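Local coordinates for glycoside hydrolase family 88 protein (Bacteroides vulgatus, PDB 4Q88), which is of unknown function but probably acts as a glycoside hydrolase with an (alpha/alpha)6-barrel fold, at residues N41-T46 and W100-Q105; V151-Y156 and L223-A228; D181-L186 and G203-W208; F207-D212 and G269-G274. One frame throughout, in Å; residues are numbered along the deposited sequence. Where two conformers were deposited one is given.

Contact 1: residues N41-T46 and W100-Q105; sequences NAVYHT and WQVCFQ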
loop_
_atom_site.group_PDB
_atom_site.type_symbol
_atom_site.label_atom_id
_atom_site.label_comp_id
_atom_site.label_asym_id
_atom_site.label_seq_id
_atom_site.Cartn_x
_atom_site.Cartn_y
_atom_site.Cartn_z
ATOM N N ASN A 41 6.300 -8.835 4.309
ATOM C CA ASN A 41 5.489 -10.005 4.005
ATOM C C ASN A 41 4.007 -9.695 3.986
ATOM O O ASN A 41 3.265 -10.167 3.118
ATOM C CB ASN A 41 5.769 -11.114 5.018
ATOM C CG ASN A 41 7.191 -11.618 4.935
ATOM O OD1 ASN A 41 7.740 -11.765 3.845
ATOM N ND2 ASN A 41 7.761 -11.987 6.072
ATOM N N ALA A 42 3.560 -8.876 4.939
ATOM C CA ALA A 42 2.163 -8.579 5.039
ATOM C C ALA A 42 1.644 -7.812 3.816
ATOM O O ALA A 42 0.513 -8.016 3.411
ATOM C CB ALA A 42 1.859 -7.766 6.304
ATOM N N VAL A 43 2.468 -6.933 3.242
ATOM C CA VAL A 43 2.052 -6.218 1.997
ATOM C C VAL A 43 1.929 -7.239 0.835
ATOM O O VAL A 43 1.005 -7.170 0.069
ATOM C CB VAL A 43 2.996 -5.060 1.644
ATOM C CG1 VAL A 43 2.703 -4.497 0.234
ATOM C CG2 VAL A 43 2.816 -3.976 2.689
ATOM N N TYR A 44 2.852 -8.190 0.758
ATOM C CA TYR A 44 2.765 -9.247 -0.246
ATOM C C TYR A 44 1.368 -9.918 -0.071
ATOM O O TYR A 44 0.616 -10.087 -1.046
ATOM C CB TYR A 44 3.885 -10.281 -0.186
ATOM C CG TYR A 44 3.404 -11.492 -0.981
ATOM C CD1 TYR A 44 3.386 -11.476 -2.369
ATOM C CD2 TYR A 44 2.811 -12.562 -0.316
ATOM C CE1 TYR A 44 2.829 -12.553 -3.099
ATOM C CE2 TYR A 44 2.267 -13.640 -1.025
ATOM C CZ TYR A 44 2.283 -13.626 -2.404
ATOM O OH TYR A 44 1.677 -14.636 -3.094
ATOM N N HIS A 45 1.004 -10.260 1.181
ATOM C CA HIS A 45 -0.314 -10.893 1.414
ATOM C C HIS A 45 -1.473 -10.032 0.997
ATOM O O HIS A 45 -2.462 -10.575 0.552
ATOM C CB HIS A 45 -0.460 -11.464 2.820
ATOM C CG HIS A 45 0.376 -12.678 3.002
ATOM N ND1 HIS A 45 -0.032 -13.913 2.546
ATOM C CD2 HIS A 45 1.658 -12.829 3.407
ATOM C CE1 HIS A 45 0.926 -14.792 2.768
ATOM N NE2 HIS A 45 1.973 -14.150 3.257
ATOM N N THR A 46 -1.431 -8.710 1.160
ATOM C CA THR A 46 -2.482 -7.858 0.543
ATOM C C THR A 46 -2.610 -8.058 -0.978
ATOM O O THR A 46 -3.723 -8.128 -1.515
ATOM C CB THR A 46 -2.355 -6.340 0.909
ATOM O OG1 THR A 46 -1.232 -5.711 0.269
ATOM C CG2 THR A 46 -2.247 -6.179 2.393
ATOM N N TRP A 100 3.484 -3.597 12.159
ATOM C CA TRP A 100 3.078 -4.857 12.814
ATOM C C TRP A 100 1.566 -4.994 12.833
ATOM O O TRP A 100 1.017 -5.884 13.443
ATOM C CB TRP A 100 3.620 -4.917 14.232
ATOM C CG TRP A 100 5.064 -5.308 14.271
ATOM C CD1 TRP A 100 6.120 -4.548 14.720
ATOM C CD2 TRP A 100 5.589 -6.583 13.933
ATOM N NE1 TRP A 100 7.279 -5.286 14.645
ATOM C CE2 TRP A 100 6.988 -6.537 14.164
ATOM C CE3 TRP A 100 5.023 -7.763 13.411
ATOM C CZ2 TRP A 100 7.835 -7.632 13.882
ATOM C CZ3 TRP A 100 5.850 -8.862 13.155
ATOM C CH2 TRP A 100 7.242 -8.792 13.407
ATOM N N GLN A 101 0.905 -4.122 12.108
ATOM C CA GLN A 101 -0.581 -4.100 12.047
ATOM C C GLN A 101 -1.168 -4.332 10.660
ATOM O O GLN A 101 -2.353 -4.679 10.506
ATOM C CB GLN A 101 -1.081 -2.777 12.593
ATOM C CG GLN A 101 -0.712 -2.504 14.034
ATOM C CD GLN A 101 -1.175 -1.141 14.527
ATOM O OE1 GLN A 101 -1.440 -0.238 13.730
ATOM N NE2 GLN A 101 -1.264 -0.970 15.848
ATOM N N VAL A 102 -0.366 -4.188 9.614
ATOM C CA VAL A 102 -0.838 -4.452 8.239
ATOM C C VAL A 102 -1.232 -5.922 8.036
ATOM O O VAL A 102 -2.168 -6.204 7.257
ATOM C CB VAL A 102 0.161 -3.930 7.150
ATOM C CG1 VAL A 102 1.574 -4.355 7.461
ATOM C CG2 VAL A 102 -0.224 -4.348 5.742
ATOM N N CYS A 103 -0.616 -6.852 8.786
ATOM C CA CYS A 103 -1.054 -8.229 8.785
ATOM C C CYS A 103 -2.558 -8.348 9.092
ATOM O O CYS A 103 -3.265 -9.254 8.566
ATOM C CB CYS A 103 -0.229 -9.097 9.744
ATOM S SG CYS A 103 -0.326 -8.602 11.453
ATOM N N PHE A 104 -3.078 -7.447 9.917
ATOM C CA PHE A 104 -4.509 -7.483 10.288
ATOM C C PHE A 104 -5.461 -7.312 9.095
ATOM O O PHE A 104 -6.648 -7.753 9.170
ATOM C CB PHE A 104 -4.871 -6.404 11.329
ATOM C CG PHE A 104 -4.107 -6.447 12.629
ATOM C CD1 PHE A 104 -3.491 -7.578 13.091
ATOM C CD2 PHE A 104 -4.070 -5.300 13.443
ATOM C CE1 PHE A 104 -2.797 -7.594 14.278
ATOM C CE2 PHE A 104 -3.376 -5.300 14.624
ATOM C CZ PHE A 104 -2.759 -6.455 15.071
ATOM N N GLN A 105 -4.979 -6.698 8.014
ATOM C CA GLN A 105 -5.803 -6.571 6.816
ATOM C C GLN A 105 -6.125 -7.964 6.269
ATOM O O GLN A 105 -7.277 -8.277 5.943
ATOM C CB GLN A 105 -5.077 -5.762 5.725
ATOM C CG GLN A 105 -4.742 -4.339 6.152
ATOM C CD GLN A 105 -4.190 -3.493 5.001
ATOM O OE1 GLN A 105 -4.505 -3.722 3.845
ATOM N NE2 GLN A 105 -3.338 -2.533 5.331
HETATM O O HOH W 1 -1.612 -8.242 5.348
#

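Contact 2: residues V151-Y156 and L223-A228; sequences VMVKMY and LKQLPA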
loop_
_atom_site.group_PDB
_atom_site.type_symbol
_atom_site.label_atom_id
_atom_site.label_comp_id
_atom_site.label_asym_id
_atom_site.label_seq_id
_atom_site.Cartn_x
_atom_site.Cartn_y
_atom_site.Cartn_z
ATOM N N VAL A 151 -6.967 -1.327 7.570
ATOM C CA VAL A 151 -7.340 -2.029 8.815
ATOM C C VAL A 151 -8.621 -1.406 9.418
ATOM O O VAL A 151 -9.564 -2.118 9.840
ATOM C CB VAL A 151 -6.229 -1.920 9.863
ATOM C CG1 VAL A 151 -6.694 -2.557 11.144
ATOM C CG2 VAL A 151 -4.976 -2.627 9.358
HETATM N N MSE A 152 -8.701 -0.073 9.395
HETATM C CA MSE A 152 -9.796 0.610 10.035
HETATM C C MSE A 152 -11.112 0.245 9.352
HETATM O O MSE A 152 -12.124 -0.065 10.058
HETATM C CB MSE A 152 -9.629 2.144 10.111
HETATM C CG MSE A 152 -8.285 2.697 10.642
HETATM SE SE MSE A 152 -7.829 1.944 12.391
HETATM C CE MSE A 152 -8.543 3.343 13.527
ATOM N N VAL A 153 -11.153 0.262 8.007
ATOM C CA VAL A 153 -12.413 -0.027 7.299
ATOM C C VAL A 153 -12.748 -1.516 7.337
ATOM O O VAL A 153 -13.941 -1.887 7.387
ATOM C CB VAL A 153 -12.458 0.517 5.847
ATOM C CG1 VAL A 153 -12.436 2.044 5.870
ATOM C CG2 VAL A 153 -11.336 -0.037 4.959
ATOM N N LYS A 154 -11.713 -2.368 7.302
ATOM C CA LYS A 154 -11.925 -3.822 7.343
ATOM C C LYS A 154 -12.452 -4.224 8.729
ATOM O O LYS A 154 -13.357 -5.093 8.848
ATOM C CB LYS A 154 -10.649 -4.588 6.997
ATOM C CG LYS A 154 -10.290 -4.483 5.523
ATOM C CD LYS A 154 -8.934 -5.096 5.197
ATOM C CE LYS A 154 -8.571 -4.878 3.744
ATOM N NZ LYS A 154 -9.458 -5.576 2.788
HETATM N N MSE A 155 -11.964 -3.566 9.778
HETATM C CA MSE A 155 -12.396 -3.926 11.161
HETATM C C MSE A 155 -13.776 -3.394 11.410
HETATM O O MSE A 155 -14.616 -4.093 12.025
HETATM C CB MSE A 155 -11.432 -3.479 12.281
HETATM C CG MSE A 155 -10.014 -4.120 12.172
HETATM SE SE MSE A 155 -10.066 -6.081 12.195
HETATM C CE MSE A 155 -10.945 -6.233 13.946
ATOM N N TYR A 156 -14.073 -2.189 10.922
ATOM C CA TYR A 156 -15.451 -1.668 10.935
ATOM C C TYR A 156 -16.394 -2.620 10.217
ATOM O O TYR A 156 -17.513 -2.907 10.715
ATOM C CB TYR A 156 -15.571 -0.252 10.328
ATOM C CG TYR A 156 -16.995 0.195 10.346
ATOM C CD1 TYR A 156 -17.541 0.740 11.499
ATOM C CD2 TYR A 156 -17.861 -0.059 9.268
ATOM C CE1 TYR A 156 -18.885 1.072 11.598
ATOM C CE2 TYR A 156 -19.224 0.284 9.341
ATOM C CZ TYR A 156 -19.725 0.860 10.512
ATOM O OH TYR A 156 -21.051 1.209 10.629
ATOM N N LEU A 223 -11.740 3.778 0.328
ATOM C CA LEU A 223 -12.962 4.048 -0.396
ATOM C C LEU A 223 -13.646 2.758 -0.901
ATOM O O LEU A 223 -14.884 2.706 -0.992
ATOM C CB LEU A 223 -12.707 5.044 -1.537
ATOM C CG LEU A 223 -12.389 6.450 -1.019
ATOM C CD1 LEU A 223 -11.786 7.300 -2.106
ATOM C CD2 LEU A 223 -13.651 7.101 -0.408
ATOM N N LYS A 224 -12.887 1.708 -1.139
ATOM C CA LYS A 224 -13.465 0.445 -1.550
ATOM C C LYS A 224 -14.408 -0.170 -0.500
ATOM O O LYS A 224 -15.467 -0.758 -0.844
ATOM C CB LYS A 224 -12.285 -0.436 -1.843
ATOM C CG LYS A 224 -12.493 -1.820 -2.358
ATOM C CD LYS A 224 -11.075 -2.298 -2.712
ATOM C CE LYS A 224 -11.016 -3.762 -2.955
ATOM N NZ LYS A 224 -12.058 -4.096 -3.910
ATOM N N GLN A 225 -14.075 -0.024 0.790
ATOM C CA GLN A 225 -14.861 -0.599 1.866
ATOM C C GLN A 225 -15.529 0.346 2.866
ATOM O O GLN A 225 -16.315 -0.113 3.709
ATOM C CB GLN A 225 -14.017 -1.650 2.603
ATOM C CG GLN A 225 -13.746 -2.886 1.752
ATOM C CD GLN A 225 -12.950 -3.919 2.500
ATOM O OE1 GLN A 225 -11.722 -3.787 2.657
ATOM N NE2 GLN A 225 -13.642 -4.925 3.010
ATOM N N LEU A 226 -15.239 1.627 2.804
ATOM C CA LEU A 226 -15.877 2.573 3.714
ATOM C C LEU A 226 -17.385 2.610 3.417
ATOM O O LEU A 226 -17.792 2.668 2.262
ATOM C CB LEU A 226 -15.304 3.964 3.557
ATOM C CG LEU A 226 -15.731 5.076 4.503
ATOM C CD1 LEU A 226 -15.113 4.882 5.870
ATOM C CD2 LEU A 226 -15.380 6.467 3.952
ATOM N N PRO A 227 -18.219 2.630 4.462
ATOM C CA PRO A 227 -19.653 2.772 4.089
ATOM C C PRO A 227 -19.961 4.039 3.284
ATOM O O PRO A 227 -19.427 5.134 3.570
ATOM C CB PRO A 227 -20.362 2.880 5.450
ATOM C CG PRO A 227 -19.445 2.274 6.422
ATOM C CD PRO A 227 -18.029 2.520 5.915
ATOM N N ALA A 228 -20.908 3.934 2.371
ATOM C CA ALA A 228 -21.301 5.078 1.537
ATOM C C ALA A 228 -21.718 6.326 2.324
ATOM O O ALA A 228 -21.588 7.461 1.827
ATOM C CB ALA A 228 -22.422 4.647 0.600
HETATM O O HOH W 2 -16.129 -0.479 6.388
#

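Contact 3: residues D181-L186 and G203-W208; sequences DREVGL and GKKDFW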
loop_
_atom_site.group_PDB
_atom_site.type_symbol
_atom_site.label_atom_id
_atom_site.label_comp_id
_atom_site.label_asym_id
_atom_site.label_seq_id
_atom_site.Cartn_x
_atom_site.Cartn_y
_atom_site.Cartn_z
ATOM N N ASP A 181 1.336 18.407 1.940
ATOM C CA ASP A 181 1.639 19.734 1.387
ATOM C C ASP A 181 0.359 20.182 0.635
ATOM O O ASP A 181 0.050 19.660 -0.396
ATOM C CB ASP A 181 2.850 19.721 0.479
ATOM C CG ASP A 181 3.243 21.102 -0.008
ATOM O OD1 ASP A 181 2.358 21.825 -0.451
ATOM O OD2 ASP A 181 4.439 21.440 -0.020
ATOM N N ARG A 182 -0.350 21.168 1.198
ATOM C CA ARG A 182 -1.659 21.573 0.647
ATOM C C ARG A 182 -1.547 22.221 -0.717
ATOM O O ARG A 182 -2.491 22.194 -1.506
ATOM C CB ARG A 182 -2.357 22.605 1.601
ATOM C CG ARG A 182 -2.765 22.039 2.908
ATOM C CD ARG A 182 -3.342 23.122 3.836
ATOM N NE ARG A 182 -2.284 24.024 4.345
ATOM C CZ ARG A 182 -1.573 23.797 5.458
ATOM N NH1 ARG A 182 -1.798 22.713 6.213
ATOM N NH2 ARG A 182 -0.637 24.647 5.836
ATOM N N GLU A 183 -0.408 22.865 -0.982
ATOM C CA GLU A 183 -0.214 23.529 -2.210
ATOM C C GLU A 183 -0.008 22.504 -3.359
ATOM O O GLU A 183 -0.511 22.724 -4.443
ATOM C CB GLU A 183 1.039 24.416 -2.155
ATOM C CG GLU A 183 1.253 25.214 -3.408
ATOM C CD GLU A 183 2.208 24.552 -4.377
ATOM O OE1 GLU A 183 3.344 24.118 -3.960
ATOM O OE2 GLU A 183 1.830 24.547 -5.549
ATOM N N VAL A 184 0.719 21.434 -3.081
ATOM C CA VAL A 184 1.119 20.483 -4.099
ATOM C C VAL A 184 0.116 19.334 -4.236
ATOM O O VAL A 184 -0.084 18.803 -5.326
ATOM C CB VAL A 184 2.495 19.892 -3.797
ATOM C CG1 VAL A 184 2.864 18.874 -4.863
ATOM C CG2 VAL A 184 3.527 21.012 -3.771
ATOM N N GLY A 185 -0.474 18.948 -3.144
ATOM C CA GLY A 185 -1.381 17.780 -3.132
ATOM C C GLY A 185 -0.647 16.477 -2.979
ATOM O O GLY A 185 -1.141 15.437 -3.447
ATOM N N LEU A 186 0.533 16.510 -2.334
ATOM C CA LEU A 186 1.312 15.299 -2.075
ATOM C C LEU A 186 1.828 15.325 -0.652
ATOM O O LEU A 186 1.860 16.396 -0.026
ATOM C CB LEU A 186 2.496 15.200 -3.066
ATOM C CG LEU A 186 2.181 15.080 -4.558
ATOM C CD1 LEU A 186 3.475 15.183 -5.362
ATOM C CD2 LEU A 186 1.506 13.759 -4.844
ATOM N N GLY A 203 17.053 21.893 -5.555
ATOM C CA GLY A 203 16.338 22.951 -4.846
ATOM C C GLY A 203 14.830 22.803 -4.846
ATOM O O GLY A 203 14.123 23.762 -4.642
ATOM N N LYS A 204 14.348 21.602 -5.077
ATOM C CA LYS A 204 12.911 21.313 -5.236
ATOM C C LYS A 204 12.309 20.760 -3.943
ATOM O O LYS A 204 13.026 20.298 -3.058
ATOM C CB LYS A 204 12.679 20.309 -6.355
ATOM C CG LYS A 204 13.355 20.590 -7.708
ATOM C CD LYS A 204 12.869 21.880 -8.360
ATOM C CE LYS A 204 13.608 22.223 -9.659
ATOM N NZ LYS A 204 13.473 21.147 -10.667
ATOM N N LYS A 205 10.973 20.708 -3.869
ATOM C CA LYS A 205 10.321 19.948 -2.821
ATOM C C LYS A 205 10.514 18.463 -3.040
ATOM O O LYS A 205 10.452 17.983 -4.187
ATOM C CB LYS A 205 8.843 20.251 -2.822
ATOM C CG LYS A 205 8.532 21.688 -2.377
ATOM C CD LYS A 205 7.042 22.021 -2.427
ATOM C CE LYS A 205 6.774 23.376 -1.675
ATOM N NZ LYS A 205 5.306 23.650 -1.508
ATOM N N ASP A 206 10.859 17.746 -1.984
ATOM C CA ASP A 206 11.191 16.323 -2.044
ATOM C C ASP A 206 10.035 15.399 -1.600
ATOM O O ASP A 206 9.792 15.225 -0.396
ATOM C CB ASP A 206 12.421 16.050 -1.187
ATOM C CG ASP A 206 13.060 14.695 -1.484
ATOM O OD1 ASP A 206 12.650 13.966 -2.438
ATOM O OD2 ASP A 206 14.032 14.401 -0.727
ATOM N N PHE A 207 9.320 14.843 -2.572
ATOM C CA PHE A 207 8.194 13.949 -2.350
ATOM C C PHE A 207 8.594 12.537 -2.764
ATOM O O PHE A 207 8.891 12.294 -3.953
ATOM C CB PHE A 207 6.955 14.429 -3.113
ATOM C CG PHE A 207 6.440 15.765 -2.652
ATOM C CD1 PHE A 207 5.805 15.872 -1.432
ATOM C CD2 PHE A 207 6.527 16.879 -3.471
ATOM C CE1 PHE A 207 5.303 17.072 -1.001
ATOM C CE2 PHE A 207 6.045 18.083 -3.047
ATOM C CZ PHE A 207 5.435 18.196 -1.807
ATOM N N TRP A 208 8.666 11.632 -1.787
ATOM C CA TRP A 208 9.079 10.268 -2.082
ATOM C C TRP A 208 8.000 9.507 -2.798
ATOM O O TRP A 208 6.889 9.366 -2.262
ATOM C CB TRP A 208 9.465 9.557 -0.796
ATOM C CG TRP A 208 9.990 8.186 -0.934
ATOM C CD1 TRP A 208 10.880 7.738 -1.856
ATOM C CD2 TRP A 208 9.743 7.092 -0.049
ATOM N NE1 TRP A 208 11.164 6.394 -1.628
ATOM C CE2 TRP A 208 10.473 5.991 -0.523
ATOM C CE3 TRP A 208 8.918 6.924 1.082
ATOM C CZ2 TRP A 208 10.479 4.744 0.135
ATOM C CZ3 TRP A 208 8.878 5.644 1.700
ATOM C CH2 TRP A 208 9.639 4.581 1.202
#

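Contact 4: residues F207-D212 and G269-G274; sequences FWSRGD and GPETSG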
loop_
_atom_site.group_PDB
_atom_site.type_symbol
_atom_site.label_atom_id
_atom_site.label_comp_id
_atom_site.label_asym_id
_atom_site.label_seq_id
_atom_site.Cartn_x
_atom_site.Cartn_y
_atom_site.Cartn_z
ATOM N N PHE A 207 9.320 14.843 -2.572
ATOM C CA PHE A 207 8.194 13.949 -2.350
ATOM C C PHE A 207 8.594 12.537 -2.764
ATOM O O PHE A 207 8.891 12.294 -3.953
ATOM C CB PHE A 207 6.955 14.429 -3.113
ATOM C CG PHE A 207 6.440 15.765 -2.652
ATOM C CD1 PHE A 207 5.805 15.872 -1.432
ATOM C CD2 PHE A 207 6.527 16.879 -3.471
ATOM C CE1 PHE A 207 5.303 17.072 -1.001
ATOM C CE2 PHE A 207 6.045 18.083 -3.047
ATOM C CZ PHE A 207 5.435 18.196 -1.807
ATOM N N TRP A 208 8.666 11.632 -1.787
ATOM C CA TRP A 208 9.079 10.268 -2.082
ATOM C C TRP A 208 8.000 9.507 -2.798
ATOM O O TRP A 208 6.889 9.366 -2.262
ATOM C CB TRP A 208 9.465 9.557 -0.796
ATOM C CG TRP A 208 9.990 8.186 -0.934
ATOM C CD1 TRP A 208 10.880 7.738 -1.856
ATOM C CD2 TRP A 208 9.743 7.092 -0.049
ATOM N NE1 TRP A 208 11.164 6.394 -1.628
ATOM C CE2 TRP A 208 10.473 5.991 -0.523
ATOM C CE3 TRP A 208 8.918 6.924 1.082
ATOM C CZ2 TRP A 208 10.479 4.744 0.135
ATOM C CZ3 TRP A 208 8.878 5.644 1.700
ATOM C CH2 TRP A 208 9.639 4.581 1.202
ATOM N N SER A 209 8.334 8.895 -3.934
ATOM C CA SER A 209 7.363 8.146 -4.749
ATOM C C SER A 209 6.705 6.989 -4.037
ATOM O O SER A 209 5.452 6.936 -3.992
ATOM C CB SER A 209 8.030 7.572 -6.034
ATOM O OG SER A 209 7.108 6.830 -6.829
ATOM N N ARG A 210 7.461 6.044 -3.478
ATOM C CA ARG A 210 6.788 4.889 -2.833
ATOM C C ARG A 210 5.920 5.423 -1.673
ATOM O O ARG A 210 4.804 4.930 -1.460
ATOM C CB ARG A 210 7.802 3.828 -2.365
ATOM C CG ARG A 210 7.146 2.865 -1.468
ATOM C CD ARG A 210 7.859 1.536 -1.373
ATOM N NE ARG A 210 9.114 1.558 -0.641
ATOM C CZ ARG A 210 10.284 1.148 -1.127
ATOM N NH1 ARG A 210 11.362 1.126 -0.319
ATOM N NH2 ARG A 210 10.407 0.760 -2.379
ATOM N N GLY A 211 6.357 6.468 -0.976
ATOM C CA GLY A 211 5.567 7.078 0.131
ATOM C C GLY A 211 4.182 7.538 -0.353
ATOM O O GLY A 211 3.126 7.221 0.238
ATOM N N ASP A 212 4.170 8.342 -1.397
ATOM C CA ASP A 212 2.937 8.792 -1.985
ATOM C C ASP A 212 2.154 7.678 -2.647
ATOM O O ASP A 212 0.880 7.714 -2.609
ATOM C CB ASP A 212 3.119 9.986 -2.899
ATOM C CG ASP A 212 3.297 11.252 -2.127
ATOM O OD1 ASP A 212 2.278 11.766 -1.678
ATOM O OD2 ASP A 212 4.473 11.648 -1.826
ATOM N N GLY A 269 15.793 7.575 -13.031
ATOM C CA GLY A 269 15.528 6.319 -13.740
ATOM C C GLY A 269 14.331 5.602 -13.172
ATOM O O GLY A 269 13.718 6.045 -12.200
ATOM N N PRO A 270 14.011 4.480 -13.766
ATOM C CA PRO A 270 12.861 3.692 -13.326
ATOM C C PRO A 270 12.871 3.314 -11.860
ATOM O O PRO A 270 13.936 2.990 -11.277
ATOM C CB PRO A 270 12.971 2.410 -14.132
ATOM C CG PRO A 270 14.025 2.585 -15.132
ATOM C CD PRO A 270 14.760 3.856 -14.885
ATOM N N GLU A 271 11.664 3.298 -11.279
ATOM C CA GLU A 271 11.407 2.689 -9.988
ATOM C C GLU A 271 9.984 2.088 -10.062
ATOM O O GLU A 271 9.070 2.714 -10.585
ATOM C CB GLU A 271 11.561 3.675 -8.815
ATOM C CG GLU A 271 11.766 2.965 -7.470
ATOM C CD GLU A 271 10.472 2.397 -6.857
ATOM O OE1 GLU A 271 9.461 3.117 -6.925
ATOM O OE2 GLU A 271 10.497 1.249 -6.297
ATOM N N THR A 272 9.852 0.856 -9.600
ATOM C CA THR A 272 8.622 0.081 -9.808
ATOM C C THR A 272 7.573 0.200 -8.698
ATOM O O THR A 272 6.372 0.096 -8.988
ATOM C CB THR A 272 8.987 -1.378 -10.036
ATOM O OG1 THR A 272 9.694 -1.460 -11.284
ATOM C CG2 THR A 272 7.747 -2.302 -10.058
ATOM N N SER A 273 7.998 0.245 -7.447
ATOM C CA SER A 273 7.029 0.086 -6.361
ATOM C C SER A 273 6.105 1.276 -6.267
ATOM O O SER A 273 4.889 1.100 -6.186
ATOM C CB SER A 273 7.695 -0.211 -5.025
ATOM O OG SER A 273 8.592 0.823 -4.621
ATOM N N GLY A 274 6.636 2.492 -6.348
ATOM C CA GLY A 274 5.756 3.660 -6.419
ATOM C C GLY A 274 4.829 3.621 -7.623
ATOM O O GLY A 274 3.587 3.689 -7.512
HETATM O O HOH W 3 8.102 4.971 -8.448
HETATM O O HOH W 4 10.077 5.050 -4.697
#

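Contact 1: residues N41-T46 and W100-Q105
Ala42 and Val102 carry the apolar join: Ala42 CB sits against Val102 CG1, 3.6 Å away, and lies equally near Cys103 N. Both branches of Val102 touch Ala42. CG1 is tucked between its own backbone N and carbonyl carbon (chi1 48°), while CG2 also reaches toward Val43 CG2 at 4.3 Å and the methyl of Thr46.

The polar ends are satisfied without a direct bond across, partly by helix 144-159. Thr46 OG1 turns back on its own helix and gives a 2.7 Å hydrogen bond to Val43 O, on a lone pair, and it also bonds to Tyr146 OH. That leaves the methyl CG2 facing across, 3.6 Å from Gln105 OE1; the amide nitrogen of Gln105 is held by the carbonyls of Tyr146 and Met147. With an alanine here, Tyr146 would probably be left without its hydroxyl partner and a gap would open beside Gln105 OE1 and Val102 CG2.

One water donates to both Ala42 O (2.9 Å) and Val102 O (2.8 Å), bridging the two backbones. The close approach at Ala42, whose CA is 5.0 Å from Cys103 CA, sets helix 39-55 against the start of helix 103-113, consistent with an (alpha/alpha)6 barrel.

Contact 2: residues V151-Y156 and L223-A228
Lys154 NZ is held by two partners: it donates to Gln225 OE1 at 2.9 Å and forms a salt bridge with Asp109. Its chain runs straight until the last torsion, where a bend (chi4 -66°) brings the ammonium round to the amide oxygen. Gln225 OE1 also rests against the aliphatic stem, 3.3 Å from Lys154 CG. The donor stands 23° out of the plane of the amide.

The apolar part is carried by Val153, which splits its branches, CG2 against Gln225 CB and CG1 against Leu226 CD1, both at 3.9 Å. Further along, the Tyr156 ring carbon CE2 touches Pro227 CG at 3.5 Å. A water between the two backbones donates to Val153 O and Gln225 O.

Helix 209-225 ends here, and its chain turns off at Leu226 over the flank of helix 144-159. Leu226 also meets Leu165 of helix 163-179 and Tyr236 of helix 233-249, and Lys154 lies against Ala108 of helix 103-113.

Contact 3: residues D181-L186 and G203-W208
Phe207 pushes its ring into the turn 181-186, and this is the closely packed half of the contact. Leu186 CB lies over one face of the ring, 4.0 Å from its centroid and 18° off the normal, a CH-pi contact. Asp181 CB comes at the edge, 3.8 Å from Phe207 CZ, and Val184 CG1 closes on Phe207 CE2 at 3.7 Å. Tyr188 stacks on the same ring from outside the turn.

The other half is looser and lies nearer solvent. Lys205 stretches its chain fully beyond CG, passing Val184 CG2 in the opposite direction, and ends between two carboxylates. NZ bonds to Asp181 OD2 at 2.8 Å on the syn lone pair and, more loosely, to the anti lone pair of Glu183 OE1 at 3.2 Å. Glu183 is exposed and bends at chi2 to get there. A methionine in place of Lys205 would probably leave both carboxylates without their shared cation, setting Glu183 free to swing into solvent.

Asp181 does double duty. CG stands opposite its backbone N (chi1 -175°), which lets OD1 accept from Val184 N at 3.1 Å, an Asx motif, while OD2 takes the lysine. Gly185, at positive phi, brings the chain out of the loop of the 180-181/186-187 hairpin. A buried aromatic ring thus adjoins a charge network in which two carboxylates round one ammonium probably favour the charged forms of all three.

Contact 4: residues F207-D212 and G269-G274
Arg210 NH2 donates a 2.9 Å hydrogen bond to Ser273 OG. The angle at the hydrogen is 159°. OG lies only 5° out of the guanidinium plane. A bend at chi3 (72°) turns the guanidinium back so that NH2 meets this hydroxyl; CD, placed by the torsions before it, also lies 3.4 Å from Ser273 OG. Alongside, the backbones touch, Arg210 CA lying 3.9 Å from Gly274 CA, and Ser209 OG rests on the same carbon at 3.5 Å. A beta carbon on Gly274 would run into Ser209 OG, so the approach depends on glycine.

Behind Ser273 stands Glu271, the N-cap of helix 272-287. Its OE2 accepts from Ser273 OG at 2.6 Å and also from Ser273 N, while OE1 takes Gly274 N on its syn lone pair at 3.0 Å. The glutamate fixes the rotation of the serine hydroxyl that receives the arginine; its own approach to Arg210 is a long salt bridge. A water joins Ser209 OG to Glu271 OE1.

One shell out, the backbone pins both groups: the carbonyls of Gln322 and Pro323 accept from Arg210, and Gln322 N donates to Glu271. Trp208, the N-cap of helix 209-225, lays one ring face against Arg210 CB. Helices 209-225 and 272-287 meet at their first turns, Phe278 of the latter lying against Ser209 and Asp212, while Asp212 OD1 accepts from Tyr187 N of strand 186-187.

Overall arrangement
The four contacts fall into two pairs. Contacts 1 and 2, with centres 16 Å apart, touch where Gln105 CG lies 3.6 Å from Val151 CG2, so helix 103-113 and helix 144-159 carry one into the other. Contacts 3 and 4, 14 Å apart, share Phe207 and Trp208 and meet again where Leu186 CA packs 3.7 Å from Asp212 OD1. Helix 209-225 ties the pairs: its start belongs to contact 4 and its end to contact 2, about 26 Å between centres. Contacts 1 and 4 lie on opposite sides of the chain's centre. The active site is not assigned here; in (alpha/alpha) barrels it usually lies at one mouth of the barrel.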